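Long-range contact in probable uracil-DNA glycosylase (Acanthamoeba polyphaga mimivirus, PDB 5X55), which is a probable member of the uracil-DNA glycosylase superfamily, a group of DNA repair proteins built round a central parallel beta sheet: residues A[119-127]-A[147-158]. Residues are numbered along the deposited sequence; the frame is centred on the assembly and turned at random.
Sequences PDCKVNLKL and FPQLESKLSSYL
L125 reaches across from the loop after helix 114-117 and sets its two methyls on helix 146-159. L125 CD1 lies 3.6 Å from L150 CD2, and L125 CD2 lies 3.7 Å from L154 CD1; both helix leucines run at about a right angle to L125. The CD1 methyl also approaches the F147 ring obliquely. F138 and L171 touch L125 as well, joining it to helix 135-142. E151 slides past L125 in the reverse direction; with its chain extended beyond CG (chi2 -170°), E151 OE2 comes within 3.0 Å of L125 N. This hydrogen bond is fairly straight (157°), but the N-H meets OE2 from above the carboxylate plane, 42° out of it. A water bridges the same OE2 to N124 OD1 and K126 N. V123 crosses the same L154 at about a right angle, V123 CG1 being 4.1 Å from L154 CB. S155 OG sits 2.9 Å from C121 O and 3.0 Å from E151 O, two acceptors for one proton. Beyond it, C121 SG packs 3.7 Å from L158 CB. The polar grips of E151 and S155, one turn apart, thus run beside the apolar contacts of L150, L154 and L158, and the direct E151 bond probably holds the backbone at L125 to the helix.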
loop_
_atom_site.group_PDB
_atom_site.type_symbol
_atom_site.label_atom_id
_atom_site.label_comp_id
_atom_site.label_asym_id
_atom_site.label_seq_id
_atom_site.Cartn_x
_atom_site.Cartn_y
_atom_site.Cartn_z
ATOM N N PRO A 119 -1.265 5.736 25.573
ATOM C CA PRO A 119 -0.805 6.857 26.406
ATOM C C PRO A 119 0.539 6.606 27.060
ATOM O O PRO A 119 1.308 7.554 27.268
ATOM C CB PRO A 119 -1.918 7.000 27.455
ATOM C CG PRO A 119 -3.093 6.318 26.882
ATOM C CD PRO A 119 -2.567 5.212 26.017
ATOM N N ASP A 120 0.854 5.348 27.367
ATOM C CA ASP A 120 2.085 4.979 28.046
ATOM C C ASP A 120 3.065 4.274 27.114
ATOM O O ASP A 120 3.969 3.572 27.578
ATOM C CB ASP A 120 1.751 4.119 29.267
ATOM C CG ASP A 120 0.800 4.834 30.239
ATOM O OD1 ASP A 120 1.126 5.961 30.688
ATOM O OD2 ASP A 120 -0.289 4.293 30.526
ATOM N N CYS A 121 2.887 4.451 25.800
ATOM C CA CYS A 121 3.818 3.988 24.769
ATOM C C CYS A 121 3.923 2.469 24.727
ATOM O O CYS A 121 4.938 1.920 24.314
ATOM C CB CYS A 121 5.194 4.628 24.944
ATOM S SG CYS A 121 5.043 6.428 25.115
ATOM N N LYS A 122 2.857 1.780 25.113
ATOM C CA LYS A 122 2.831 0.316 25.138
ATOM C C LYS A 122 2.342 -0.231 23.792
ATOM O O LYS A 122 1.279 -0.853 23.696
ATOM C CB LYS A 122 1.939 -0.146 26.285
ATOM C CG LYS A 122 0.603 0.577 26.197
ATOM C CD LYS A 122 -0.070 0.906 27.497
ATOM C CE LYS A 122 -0.959 2.074 27.188
ATOM N NZ LYS A 122 -0.131 2.929 26.329
ATOM N N VAL A 123 3.140 0.014 22.741
ATOM C CA VAL A 123 2.700 -0.294 21.374
ATOM C C VAL A 123 2.374 -1.772 21.241
ATOM O O VAL A 123 3.167 -2.647 21.605
ATOM C CB VAL A 123 3.755 0.123 20.336
ATOM C CG1 VAL A 123 3.436 -0.521 18.972
ATOM C CG2 VAL A 123 3.773 1.616 20.192
ATOM N N ASN A 124 1.193 -2.054 20.710
ATOM C CA ASN A 124 0.696 -3.418 20.576
ATOM C C ASN A 124 0.050 -3.511 19.198
ATOM O O ASN A 124 -1.144 -3.240 19.040
ATOM C CB ASN A 124 -0.278 -3.725 21.701
ATOM C CG ASN A 124 -0.713 -5.162 21.728
ATOM O OD1 ASN A 124 -0.677 -5.859 20.715
ATOM N ND2 ASN A 124 -1.174 -5.609 22.887
ATOM N N LEU A 125 0.841 -3.919 18.208
ATOM C CA LEU A 125 0.372 -3.913 16.820
ATOM C C LEU A 125 -0.785 -4.882 16.590
ATOM O O LEU A 125 -1.664 -4.599 15.760
ATOM C CB LEU A 125 1.525 -4.245 15.871
ATOM C CG LEU A 125 2.682 -3.249 15.777
ATOM C CD1 LEU A 125 3.811 -3.762 14.852
ATOM C CD2 LEU A 125 2.199 -1.900 15.320
ATOM N N LYS A 126 -0.811 -6.013 17.310
ATOM C CA LYS A 126 -1.886 -6.995 17.136
ATOM C C LYS A 126 -3.271 -6.380 17.355
ATOM O O LYS A 126 -4.225 -6.718 16.643
ATOM C CB LYS A 126 -1.661 -8.179 18.078
ATOM C CG LYS A 126 -2.876 -9.083 18.259
ATOM C CD LYS A 126 -3.181 -9.930 17.031
ATOM C CE LYS A 126 -4.693 -10.167 16.879
ATOM N NZ LYS A 126 -5.355 -10.791 18.079
ATOM N N LEU A 127 -3.397 -5.450 18.308
ATOM C CA LEU A 127 -4.667 -4.782 18.583
ATOM C C LEU A 127 -5.124 -3.868 17.459
ATOM O O LEU A 127 -6.273 -3.422 17.481
ATOM C CB LEU A 127 -4.577 -3.963 19.866
ATOM C CG LEU A 127 -4.265 -4.754 21.129
ATOM C CD1 LEU A 127 -4.298 -3.811 22.321
ATOM C CD2 LEU A 127 -5.275 -5.875 21.284
ATOM N N PHE A 147 10.308 -9.142 15.550
ATOM C CA PHE A 147 9.038 -8.490 15.880
ATOM C C PHE A 147 9.065 -7.706 17.191
ATOM O O PHE A 147 8.561 -6.563 17.215
ATOM C CB PHE A 147 7.908 -9.517 15.872
ATOM C CG PHE A 147 6.559 -8.909 16.041
ATOM C CD1 PHE A 147 5.875 -8.412 14.951
ATOM C CD2 PHE A 147 5.981 -8.813 17.291
ATOM C CE1 PHE A 147 4.634 -7.851 15.097
ATOM C CE2 PHE A 147 4.749 -8.245 17.442
ATOM C CZ PHE A 147 4.072 -7.763 16.346
ATOM N N PRO A 148 9.588 -8.235 18.305
ATOM C CA PRO A 148 9.763 -7.366 19.482
ATOM C C PRO A 148 10.624 -6.162 19.191
ATOM O O PRO A 148 10.364 -5.092 19.749
ATOM C CB PRO A 148 10.407 -8.292 20.522
ATOM C CG PRO A 148 9.936 -9.645 20.144
ATOM C CD PRO A 148 9.920 -9.638 18.624
ATOM N N GLN A 149 11.632 -6.284 18.320
ATOM C CA GLN A 149 12.411 -5.104 17.959
ATOM C C GLN A 149 11.532 -4.054 17.291
ATOM O O GLN A 149 11.654 -2.857 17.579
ATOM C CB GLN A 149 13.576 -5.484 17.050
ATOM C CG GLN A 149 14.713 -6.197 17.768
ATOM C CD GLN A 149 15.615 -6.983 16.818
ATOM O OE1 GLN A 149 15.812 -6.600 15.657
ATOM N NE2 GLN A 149 16.167 -8.087 17.310
ATOM N N LEU A 150 10.633 -4.484 16.399
ATOM C CA LEU A 150 9.740 -3.544 15.729
ATOM C C LEU A 150 8.855 -2.815 16.739
ATOM O O LEU A 150 8.778 -1.572 16.756
ATOM C CB LEU A 150 8.909 -4.306 14.696
ATOM C CG LEU A 150 7.710 -3.606 14.063
ATOM C CD1 LEU A 150 8.183 -2.427 13.274
ATOM C CD2 LEU A 150 6.923 -4.582 13.178
ATOM N N GLU A 151 8.210 -3.569 17.631
ATOM C CA GLU A 151 7.374 -2.892 18.625
ATOM C C GLU A 151 8.204 -2.019 19.566
ATOM O O GLU A 151 7.717 -0.978 20.038
ATOM C CB GLU A 151 6.544 -3.917 19.390
ATOM C CG GLU A 151 5.365 -4.447 18.558
ATOM C CD GLU A 151 4.403 -5.289 19.381
ATOM O OE1 GLU A 151 4.791 -5.644 20.517
ATOM O OE2 GLU A 151 3.264 -5.585 18.914
ATOM N N SER A 152 9.474 -2.388 19.797
ATOM C CA SER A 152 10.376 -1.565 20.603
ATOM C C SER A 152 10.675 -0.244 19.921
ATOM O O SER A 152 10.648 0.811 20.561
ATOM C CB SER A 152 11.689 -2.307 20.885
ATOM O OG SER A 152 11.547 -3.188 21.979
ATOM N N LYS A 153 10.996 -0.281 18.623
ATOM C CA LYS A 153 11.308 0.955 17.914
ATOM C C LYS A 153 10.096 1.874 17.849
ATOM O O LYS A 153 10.223 3.087 18.074
ATOM C CB LYS A 153 11.826 0.650 16.514
ATOM C CG LYS A 153 13.012 -0.274 16.503
ATOM C CD LYS A 153 13.671 -0.307 15.146
ATOM C CE LYS A 153 14.303 -1.667 14.890
ATOM N NZ LYS A 153 14.473 -1.892 13.423
ATOM N N LEU A 154 8.907 1.316 17.563
ATOM C CA LEU A 154 7.708 2.153 17.544
ATOM C C LEU A 154 7.455 2.762 18.924
ATOM O O LEU A 154 7.115 3.949 19.036
ATOM C CB LEU A 154 6.485 1.341 17.051
ATOM C CG LEU A 154 6.606 0.739 15.631
ATOM C CD1 LEU A 154 5.416 -0.158 15.192
ATOM C CD2 LEU A 154 6.849 1.830 14.585
ATOM N N SER A 155 7.642 1.973 19.991
ATOM C CA SER A 155 7.451 2.520 21.334
ATOM C C SER A 155 8.448 3.634 21.616
ATOM O O SER A 155 8.109 4.630 22.269
ATOM C CB SER A 155 7.584 1.423 22.394
ATOM O OG SER A 155 6.503 0.507 22.348
ATOM N N SER A 156 9.682 3.488 21.127
ATOM C CA SER A 156 10.678 4.536 21.328
ATOM C C SER A 156 10.311 5.801 20.564
ATOM O O SER A 156 10.528 6.909 21.067
ATOM C CB SER A 156 12.076 4.031 20.941
ATOM O OG SER A 156 12.344 4.165 19.557
ATOM N N TYR A 157 9.725 5.673 19.361
ATOM C CA TYR A 157 9.240 6.873 18.672
ATOM C C TYR A 157 8.140 7.560 19.473
ATOM O O TYR A 157 8.058 8.793 19.499
ATOM C CB TYR A 157 8.709 6.550 17.271
ATOM C CG TYR A 157 9.643 5.839 16.317
ATOM C CD1 TYR A 157 11.028 5.935 16.433
ATOM C CD2 TYR A 157 9.129 5.063 15.294
ATOM C CE1 TYR A 157 11.871 5.255 15.525
ATOM C CE2 TYR A 157 9.949 4.385 14.400
ATOM C CZ TYR A 157 11.308 4.482 14.507
ATOM O OH TYR A 157 12.084 3.789 13.582
ATOM N N LEU A 158 7.263 6.784 20.111
ATOM C CA LEU A 158 6.236 7.416 20.942
ATOM C C LEU A 158 6.823 8.089 22.174
ATOM O O LEU A 158 6.296 9.120 22.623
ATOM C CB LEU A 158 5.190 6.400 21.385
ATOM C CG LEU A 158 3.918 6.491 20.563
ATOM C CD1 LEU A 158 4.210 5.901 19.195
ATOM C CD2 LEU A 158 2.742 5.791 21.258
HETATM O O HOH W 1 5.278 -2.552 23.296
HETATM O O HOH W 2 1.395 -7.203 19.016
#